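CcbJ (Streptomyces caelestis, PDB 4HGZ) probably acts as an N-methyltransferase that takes the methyl group from S-adenosyl-L-methionine. Local coordinates at residues L208-I213 / F224-R229; G181-T186 / E197-D202; N138-L143 / V168-P173. One frame throughout, in Å; residues are numbered along the deposited sequence.

How the contacts relate
Contact 3 (138-143 with 168-173) is the buried member, its centre about 6 Å from the centre of the chain, whereas contacts 1 and 2 are partly buried, about 15 and 21 Å out. Contacts 1 and 2 are successive hairpins of one four-stranded antiparallel sheet, their centres about 9 Å apart, joined where strands 193-202 and 207-216 pair; both are backbone ladders that also touch the second subunit. Contact 3 packs a loop against a strand of the mixed methyltransferase sheet, combining a single backbone bond with an asparagine side-chain bond, a water bridge and a sulfur-aromatic contact. Phe141 and Arg229 connect contacts 1 and 3 through backbone atoms; contacts 2 and 3 do not touch.

Contact 1: residues L208-I213 / F224-R229; sequences LSAHHI and FPYRLR
Leu208, Ala210 and His212 pair with Leu228, Tyr226 and Phe224 respectively, each through two backbone hydrogen bonds, in a six-bond antiparallel ladder between the strands of the 207-216/221-229 hairpin. Phe224 N to His212 O is the shortest at 2.7 Å. Ala210 N to Tyr226 O is 2.9 Å. Between these pairs stand the non-hydrogen-bonded ones, Ser209 with Arg227 and His211 with Pro225, where CA-H...O contacts fill in, as from Arg227 CA to Leu208 O at 3.1 Å.

Two CH-pi contacts lie on opposite faces of the sheet. Ala210 CB sits over the Tyr226 ring, 3.9 Å from its centroid and 28° off the normal; chi1 of 73°, which sets CG between the backbone N and carbonyl carbon, brings the ring across to the alanine. Pro225 CG covers one face of the His211 imidazole, 4.1 Å from the centroid.

Leu208 CD1 meets Leu228 CD1 at 4.1 Å, and Ser209 OG lies above the centre of the Arg227 guanidinium. The polar ends of Tyr226 and His212 bond to Glu197 and His195 of strand 193-202. Backbone bonds thus set the hairpin's register and join 207-216 to 193-202, to which these two side chains add bonds.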
# COMPACT_ATOMS: atom_id res chain seq x y z
N LEU C 208 -17.81 -12.30 1.19
CA LEU C 208 -16.95 -12.45 0.02
C LEU C 208 -17.74 -13.18 -1.06
O LEU C 208 -18.40 -14.19 -0.80
CB LEU C 208 -15.71 -13.26 0.35
CG LEU C 208 -14.67 -12.58 1.21
CD1 LEU C 208 -13.82 -13.65 1.85
CD2 LEU C 208 -13.84 -11.63 0.33
N SER C 209 -17.65 -12.66 -2.27
CA SER C 209 -18.24 -13.30 -3.42
C SER C 209 -17.15 -13.36 -4.49
O SER C 209 -16.60 -12.34 -4.90
CB SER C 209 -19.45 -12.51 -3.90
OG SER C 209 -19.93 -13.03 -5.13
N ALA C 210 -16.82 -14.57 -4.92
CA ALA C 210 -15.67 -14.76 -5.79
C ALA C 210 -15.92 -15.81 -6.87
O ALA C 210 -16.80 -16.65 -6.75
CB ALA C 210 -14.47 -15.15 -4.96
N HIS C 211 -15.13 -15.72 -7.93
CA HIS C 211 -15.00 -16.79 -8.90
C HIS C 211 -13.58 -17.31 -8.85
O HIS C 211 -12.61 -16.53 -8.91
CB HIS C 211 -15.24 -16.27 -10.31
CG HIS C 211 -16.68 -16.10 -10.64
ND1 HIS C 211 -17.30 -16.82 -11.65
CD2 HIS C 211 -17.64 -15.30 -10.11
CE1 HIS C 211 -18.56 -16.47 -11.72
NE2 HIS C 211 -18.80 -15.55 -10.81
N HIS C 212 -13.43 -18.62 -8.75
CA HIS C 212 -12.16 -19.23 -9.06
C HIS C 212 -12.16 -19.41 -10.57
O HIS C 212 -13.08 -20.01 -11.12
CB HIS C 212 -12.01 -20.57 -8.33
CG HIS C 212 -10.69 -21.24 -8.60
ND1 HIS C 212 -9.61 -21.11 -7.76
CD2 HIS C 212 -10.29 -22.05 -9.61
CE1 HIS C 212 -8.59 -21.81 -8.25
NE2 HIS C 212 -8.98 -22.39 -9.37
N ILE C 213 -11.15 -18.86 -11.24
CA ILE C 213 -11.04 -18.91 -12.70
C ILE C 213 -9.90 -19.80 -13.17
O ILE C 213 -8.78 -19.72 -12.65
CB ILE C 213 -10.78 -17.50 -13.26
CG1 ILE C 213 -11.81 -16.52 -12.70
CG2 ILE C 213 -10.79 -17.52 -14.77
CD1 ILE C 213 -11.48 -15.08 -13.00
N PHE C 224 -15.64 -20.93 -11.24
CA PHE C 224 -16.19 -21.63 -10.08
C PHE C 224 -16.57 -20.62 -9.00
O PHE C 224 -15.73 -20.20 -8.22
CB PHE C 224 -15.19 -22.66 -9.55
CG PHE C 224 -14.83 -23.73 -10.56
CD1 PHE C 224 -15.57 -24.89 -10.66
CD2 PHE C 224 -13.76 -23.55 -11.43
CE1 PHE C 224 -15.25 -25.88 -11.60
CE2 PHE C 224 -13.43 -24.53 -12.37
CZ PHE C 224 -14.18 -25.70 -12.45
N PRO C 225 -17.84 -20.21 -8.98
CA PRO C 225 -18.34 -19.19 -8.08
C PRO C 225 -18.44 -19.68 -6.65
O PRO C 225 -18.72 -20.85 -6.40
CB PRO C 225 -19.75 -18.91 -8.60
CG PRO C 225 -19.80 -19.50 -9.97
CD PRO C 225 -18.87 -20.67 -9.92
N TYR C 226 -18.23 -18.77 -5.70
CA TYR C 226 -18.51 -19.08 -4.31
C TYR C 226 -18.82 -17.81 -3.49
O TYR C 226 -18.60 -16.69 -3.94
CB TYR C 226 -17.40 -19.96 -3.71
CG TYR C 226 -16.09 -19.27 -3.44
CD1 TYR C 226 -15.84 -18.66 -2.22
CD2 TYR C 226 -15.09 -19.23 -4.41
CE1 TYR C 226 -14.65 -18.03 -1.97
CE2 TYR C 226 -13.88 -18.59 -4.16
CZ TYR C 226 -13.67 -17.99 -2.94
OH TYR C 226 -12.49 -17.35 -2.67
N ARG C 227 -19.35 -18.00 -2.29
CA ARG C 227 -19.75 -16.89 -1.45
C ARG C 227 -19.53 -17.29 -0.01
O ARG C 227 -19.88 -18.39 0.37
CB ARG C 227 -21.23 -16.55 -1.63
CG ARG C 227 -21.62 -16.05 -3.01
CD ARG C 227 -23.08 -15.63 -3.06
NE ARG C 227 -23.43 -15.03 -4.35
CZ ARG C 227 -23.53 -13.72 -4.57
NH1 ARG C 227 -23.32 -12.85 -3.59
NH2 ARG C 227 -23.85 -13.28 -5.78
N LEU C 228 -18.95 -16.39 0.78
CA LEU C 228 -18.80 -16.61 2.21
C LEU C 228 -19.40 -15.44 2.98
O LEU C 228 -19.43 -14.32 2.48
CB LEU C 228 -17.31 -16.72 2.59
CG LEU C 228 -16.48 -17.76 1.85
CD1 LEU C 228 -15.01 -17.54 2.13
CD2 LEU C 228 -16.89 -19.18 2.21
N ARG C 229 -19.88 -15.70 4.18
CA ARG C 229 -20.03 -14.63 5.15
C ARG C 229 -19.14 -15.01 6.30
O ARG C 229 -19.38 -16.02 6.95
CB ARG C 229 -21.46 -14.42 5.68
CG ARG C 229 -21.53 -13.06 6.37
CD ARG C 229 -22.41 -12.98 7.60
NE ARG C 229 -21.85 -13.59 8.80
CZ ARG C 229 -21.67 -12.95 9.96
NH1 ARG C 229 -21.97 -11.66 10.07
NH2 ARG C 229 -21.19 -13.60 11.00

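Contact 2: residues G181-T186 / E197-D202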
# COMPACT_ATOMS: atom_id res chain seq x y z
N GLY C 181 -13.65 -3.98 -1.37
CA GLY C 181 -14.11 -3.88 -2.73
C GLY C 181 -13.62 -5.03 -3.57
O GLY C 181 -13.46 -6.15 -3.08
N ASN C 182 -13.36 -4.74 -4.84
CA ASN C 182 -12.99 -5.75 -5.81
C ASN C 182 -11.49 -6.04 -5.84
O ASN C 182 -10.69 -5.12 -5.76
CB ASN C 182 -13.48 -5.32 -7.20
CG ASN C 182 -14.99 -5.11 -7.25
OD1 ASN C 182 -15.70 -5.40 -6.28
ND2 ASN C 182 -15.48 -4.62 -8.37
N THR C 183 -11.11 -7.31 -5.96
CA THR C 183 -9.71 -7.65 -6.20
C THR C 183 -9.59 -8.69 -7.31
O THR C 183 -10.56 -9.37 -7.66
CB THR C 183 -9.03 -8.21 -4.94
OG1 THR C 183 -9.66 -9.45 -4.57
CG2 THR C 183 -9.14 -7.24 -3.77
N PHE C 184 -8.40 -8.80 -7.88
CA PHE C 184 -8.09 -9.87 -8.82
C PHE C 184 -6.67 -10.35 -8.57
O PHE C 184 -5.74 -9.55 -8.44
CB PHE C 184 -8.22 -9.41 -10.27
CG PHE C 184 -8.14 -10.55 -11.28
CD1 PHE C 184 -9.29 -11.23 -11.68
CD2 PHE C 184 -6.92 -10.94 -11.81
CE1 PHE C 184 -9.22 -12.26 -12.60
CE2 PHE C 184 -6.85 -11.98 -12.74
CZ PHE C 184 -8.00 -12.64 -13.12
N GLY C 185 -6.48 -11.66 -8.48
CA GLY C 185 -5.18 -12.19 -8.09
C GLY C 185 -4.85 -13.51 -8.73
O GLY C 185 -5.73 -14.18 -9.28
N THR C 186 -3.58 -13.87 -8.69
CA THR C 186 -3.12 -15.15 -9.18
C THR C 186 -3.17 -16.16 -8.04
O THR C 186 -2.60 -15.93 -6.97
CB THR C 186 -1.66 -15.05 -9.70
OG1 THR C 186 -1.65 -14.31 -10.94
CG2 THR C 186 -1.06 -16.44 -9.91
N GLU C 197 -8.27 -15.65 -9.35
CA GLU C 197 -9.45 -15.38 -8.54
C GLU C 197 -9.91 -13.95 -8.71
O GLU C 197 -9.10 -13.03 -8.61
CB GLU C 197 -9.18 -15.64 -7.06
CG GLU C 197 -10.39 -15.43 -6.19
CD GLU C 197 -10.29 -16.14 -4.86
OE1 GLU C 197 -9.64 -15.60 -3.94
OE2 GLU C 197 -10.86 -17.25 -4.73
N ALA C 198 -11.19 -13.79 -9.01
CA ALA C 198 -11.81 -12.47 -9.02
C ALA C 198 -12.76 -12.43 -7.84
O ALA C 198 -13.50 -13.40 -7.60
CB ALA C 198 -12.56 -12.23 -10.32
N SER C 199 -12.73 -11.34 -7.10
CA SER C 199 -13.38 -11.31 -5.80
C SER C 199 -14.05 -9.97 -5.48
O SER C 199 -13.61 -8.91 -5.94
CB SER C 199 -12.36 -11.69 -4.73
OG SER C 199 -12.90 -11.58 -3.43
N LYS C 200 -15.14 -10.03 -4.72
CA LYS C 200 -15.82 -8.82 -4.24
C LYS C 200 -15.97 -8.93 -2.73
O LYS C 200 -16.51 -9.90 -2.23
CB LYS C 200 -17.19 -8.64 -4.88
CG LYS C 200 -17.14 -8.27 -6.34
CD LYS C 200 -18.52 -8.36 -6.98
CE LYS C 200 -19.48 -7.35 -6.39
NZ LYS C 200 -20.77 -7.37 -7.11
N HIS C 201 -15.46 -7.94 -2.02
CA HIS C 201 -15.48 -7.98 -0.57
C HIS C 201 -16.26 -6.80 -0.05
O HIS C 201 -16.01 -5.67 -0.45
CB HIS C 201 -14.06 -7.97 -0.01
CG HIS C 201 -13.99 -7.89 1.48
ND1 HIS C 201 -13.14 -7.03 2.15
CD2 HIS C 201 -14.66 -8.57 2.45
CE1 HIS C 201 -13.29 -7.19 3.45
NE2 HIS C 201 -14.21 -8.11 3.66
N ASP C 202 -17.21 -7.08 0.83
CA ASP C 202 -17.94 -6.03 1.51
C ASP C 202 -17.69 -6.17 3.00
O ASP C 202 -18.27 -7.03 3.66
CB ASP C 202 -19.43 -6.11 1.18
CG ASP C 202 -20.27 -5.13 1.98
OD1 ASP C 202 -19.83 -4.69 3.07
OD2 ASP C 202 -21.37 -4.80 1.51
O HOH W 1 -8.89 -12.19 -5.27
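The hairpin of strands 181-189 and 193-202 forms one margin of the four-stranded antiparallel sheet within this chain, and Gly181-Gly185 and Glu197-His201 pair in the half remote from the turn. Three hydrogen-bonded pairs, Gly181 with His201, Thr183 with Ser199 and Gly185 with Glu197, supply six backbone bonds. Gly185 N reaches Glu197 O at 3.0 Å in the carbonyl plane, whereas His201 N lies well above the carbonyl plane of Gly181, so the bond geometry changes along the ladder. Gly181 has phi 90° and psi -147°, a conformation in which a CB would run into the carbonyl oxygen of the preceding residue.

On the face carrying Asn182, Phe184, Ala198 and Lys200, Phe184 has CG anti to the backbone N (chi1 -170°). This swings the ring over the neighbouring strand: Glu197 O lies over one ring face, and Ala198 CB meets the ring edge, 3.7 Å from Phe184 CD1. Asn182 and Lys200 run side by side, with Asn182 OD1 3.2 Å from Lys200 CG. Their polar ends continue to the second subunit, where Lys200 NZ forms a salt bridge with Glu188 and Asn182 ND2 a hydrogen bond with Thr186 O; Phe184 also packs edge-to-face with Phe184 of that subunit.

The other face carries Thr183, Ser199, Glu197 and His201. Thr183 OG1 comes within 3.5 Å of Ser199 CB and hydrogen-bonds a water at 2.9 Å, which also makes a weak hydrogen bond to Glu197 O. His201 NE2 and Glu197 OE2 are hydrogen-bonded to the hydroxyls of Tyr230 and Tyr226 respectively.

Two backbone hydrogen bonds at every second pair are typical of an antiparallel beta hairpin; here one face of it also serves as a subunit interface.

Contact 3: residues N138-L143 / V168-P173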
# COMPACT_ATOMS: atom_id res chain seq x y z
N ASN C 138 -13.81 -23.26 6.02
CA ASN C 138 -14.86 -22.26 5.78
C ASN C 138 -16.27 -22.79 5.56
O ASN C 138 -17.13 -22.05 5.08
CB ASN C 138 -14.48 -21.34 4.62
CG ASN C 138 -13.25 -20.51 4.93
OD1 ASN C 138 -13.04 -20.10 6.06
ND2 ASN C 138 -12.44 -20.27 3.91
N THR C 139 -16.53 -24.04 5.91
CA THR C 139 -17.86 -24.57 5.68
C THR C 139 -18.91 -23.75 6.44
O THR C 139 -19.94 -23.38 5.88
CB THR C 139 -17.96 -26.05 6.04
OG1 THR C 139 -17.33 -26.82 5.01
CG2 THR C 139 -19.42 -26.49 6.13
N LEU C 140 -18.63 -23.45 7.70
CA LEU C 140 -19.58 -22.67 8.47
C LEU C 140 -19.88 -21.36 7.78
O LEU C 140 -21.00 -20.87 7.85
CB LEU C 140 -19.02 -22.39 9.86
CG LEU C 140 -19.90 -21.49 10.73
CD1 LEU C 140 -21.19 -22.20 11.05
CD2 LEU C 140 -19.14 -21.11 12.01
N PHE C 141 -18.88 -20.77 7.12
CA PHE C 141 -19.06 -19.44 6.52
C PHE C 141 -19.75 -19.51 5.17
O PHE C 141 -19.85 -18.51 4.46
CB PHE C 141 -17.72 -18.70 6.39
CG PHE C 141 -17.12 -18.28 7.71
CD1 PHE C 141 -17.87 -18.30 8.88
CD2 PHE C 141 -15.81 -17.83 7.78
CE1 PHE C 141 -17.31 -17.89 10.10
CE2 PHE C 141 -15.24 -17.42 9.00
CZ PHE C 141 -15.99 -17.45 10.15
N CYS C 142 -20.21 -20.70 4.80
CA CYS C 142 -20.98 -20.89 3.57
C CYS C 142 -22.43 -20.49 3.79
O CYS C 142 -23.15 -20.20 2.84
CB CYS C 142 -20.92 -22.36 3.11
SG CYS C 142 -19.32 -22.79 2.37
N LEU C 143 -22.85 -20.49 5.05
CA LEU C 143 -24.16 -19.99 5.42
C LEU C 143 -24.12 -18.47 5.38
O LEU C 143 -23.33 -17.84 6.08
CB LEU C 143 -24.51 -20.51 6.81
CG LEU C 143 -24.54 -22.04 6.84
CD1 LEU C 143 -24.62 -22.59 8.25
CD2 LEU C 143 -25.70 -22.53 6.00
N VAL C 168 -14.56 -25.92 14.30
CA VAL C 168 -14.65 -25.22 13.02
C VAL C 168 -13.27 -24.70 12.64
O VAL C 168 -12.45 -24.41 13.49
CB VAL C 168 -15.59 -23.99 13.08
CG1 VAL C 168 -16.95 -24.37 13.62
CG2 VAL C 168 -15.00 -22.91 13.93
N GLN C 169 -13.05 -24.57 11.34
CA GLN C 169 -11.86 -23.95 10.83
C GLN C 169 -12.31 -22.88 9.88
O GLN C 169 -12.95 -23.18 8.87
CB GLN C 169 -11.04 -24.99 10.09
CG GLN C 169 -9.91 -24.40 9.25
CD GLN C 169 -9.21 -25.46 8.45
OE1 GLN C 169 -9.84 -26.19 7.66
NE2 GLN C 169 -7.91 -25.59 8.65
N CYS C 170 -11.96 -21.64 10.18
CA CYS C 170 -12.46 -20.49 9.43
C CYS C 170 -11.36 -19.49 9.13
O CYS C 170 -10.43 -19.34 9.91
CB CYS C 170 -13.52 -19.75 10.25
SG CYS C 170 -14.82 -20.76 10.89
N LEU C 171 -11.49 -18.78 8.02
CA LEU C 171 -10.58 -17.68 7.72
C LEU C 171 -10.62 -16.66 8.84
O LEU C 171 -11.66 -16.40 9.43
CB LEU C 171 -10.94 -17.04 6.38
CG LEU C 171 -12.24 -16.25 6.31
CD1 LEU C 171 -11.98 -14.80 6.65
CD2 LEU C 171 -12.84 -16.36 4.91
N ASN C 172 -9.46 -16.09 9.14
CA ASN C 172 -9.31 -15.12 10.22
C ASN C 172 -9.08 -13.75 9.58
O ASN C 172 -8.00 -13.47 9.07
CB ASN C 172 -8.11 -15.54 11.07
CG ASN C 172 -7.74 -14.50 12.13
OD1 ASN C 172 -8.57 -14.07 12.93
ND2 ASN C 172 -6.45 -14.13 12.16
N PRO C 173 -10.11 -12.91 9.58
CA PRO C 173 -10.11 -11.66 8.81
C PRO C 173 -8.88 -10.77 9.07
O PRO C 173 -8.27 -10.30 8.11
CB PRO C 173 -11.40 -10.97 9.26
CG PRO C 173 -12.27 -12.07 9.75
CD PRO C 173 -11.37 -13.11 10.31
O HOH W 2 -15.83 -23.56 8.92
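Asn138, in the loop that leads from strand 130-135 into helix 146-159, is bound to Gln169 and Leu171 at the end of strand 164-171; strand, helix and strand form a beta-alpha-beta crossover of the methyltransferase sheet. Its backbone N gives a nearly linear bond to Gln169 O (3.0 Å, 162° at the hydrogen). From CB the side chain starts away from the strand, but chi1 of -65° sets CG anti to the carbonyl carbon and returns the amide toward Leu171. CG then lies 4.0 Å from Leu171 N. At the tip, OD1 accepts a hydrogen bond from Leu171 N at 2.8 Å in the carbonyl plane, while ND2 rests against Leu171 CD2. The one asparagine therefore grips the residues before and after Cys170, Gln169 by main chain and Leu171 by side chain.

A water adds a third link: it accepts from Leu140 N and donates to Gln169 O, so that carbonyl receives two bonds. Gln169 OE1 in turn bonds Phe137 N in the same loop, and its side chain lies about 5 Å from that of Arg75, a residue that binds S-adenosyl-L-homocysteine.

Packing around Leu140 and the Phe141 ring completes the contact. Leu140 CD2 touches Val168 CG1, and the Phe141 ring has Leu171 O at its edge, in plane. Over one face of that ring, displaced toward the rim, Cys170 SG stands 3.9 Å from the centroid, 23° off the ring normal.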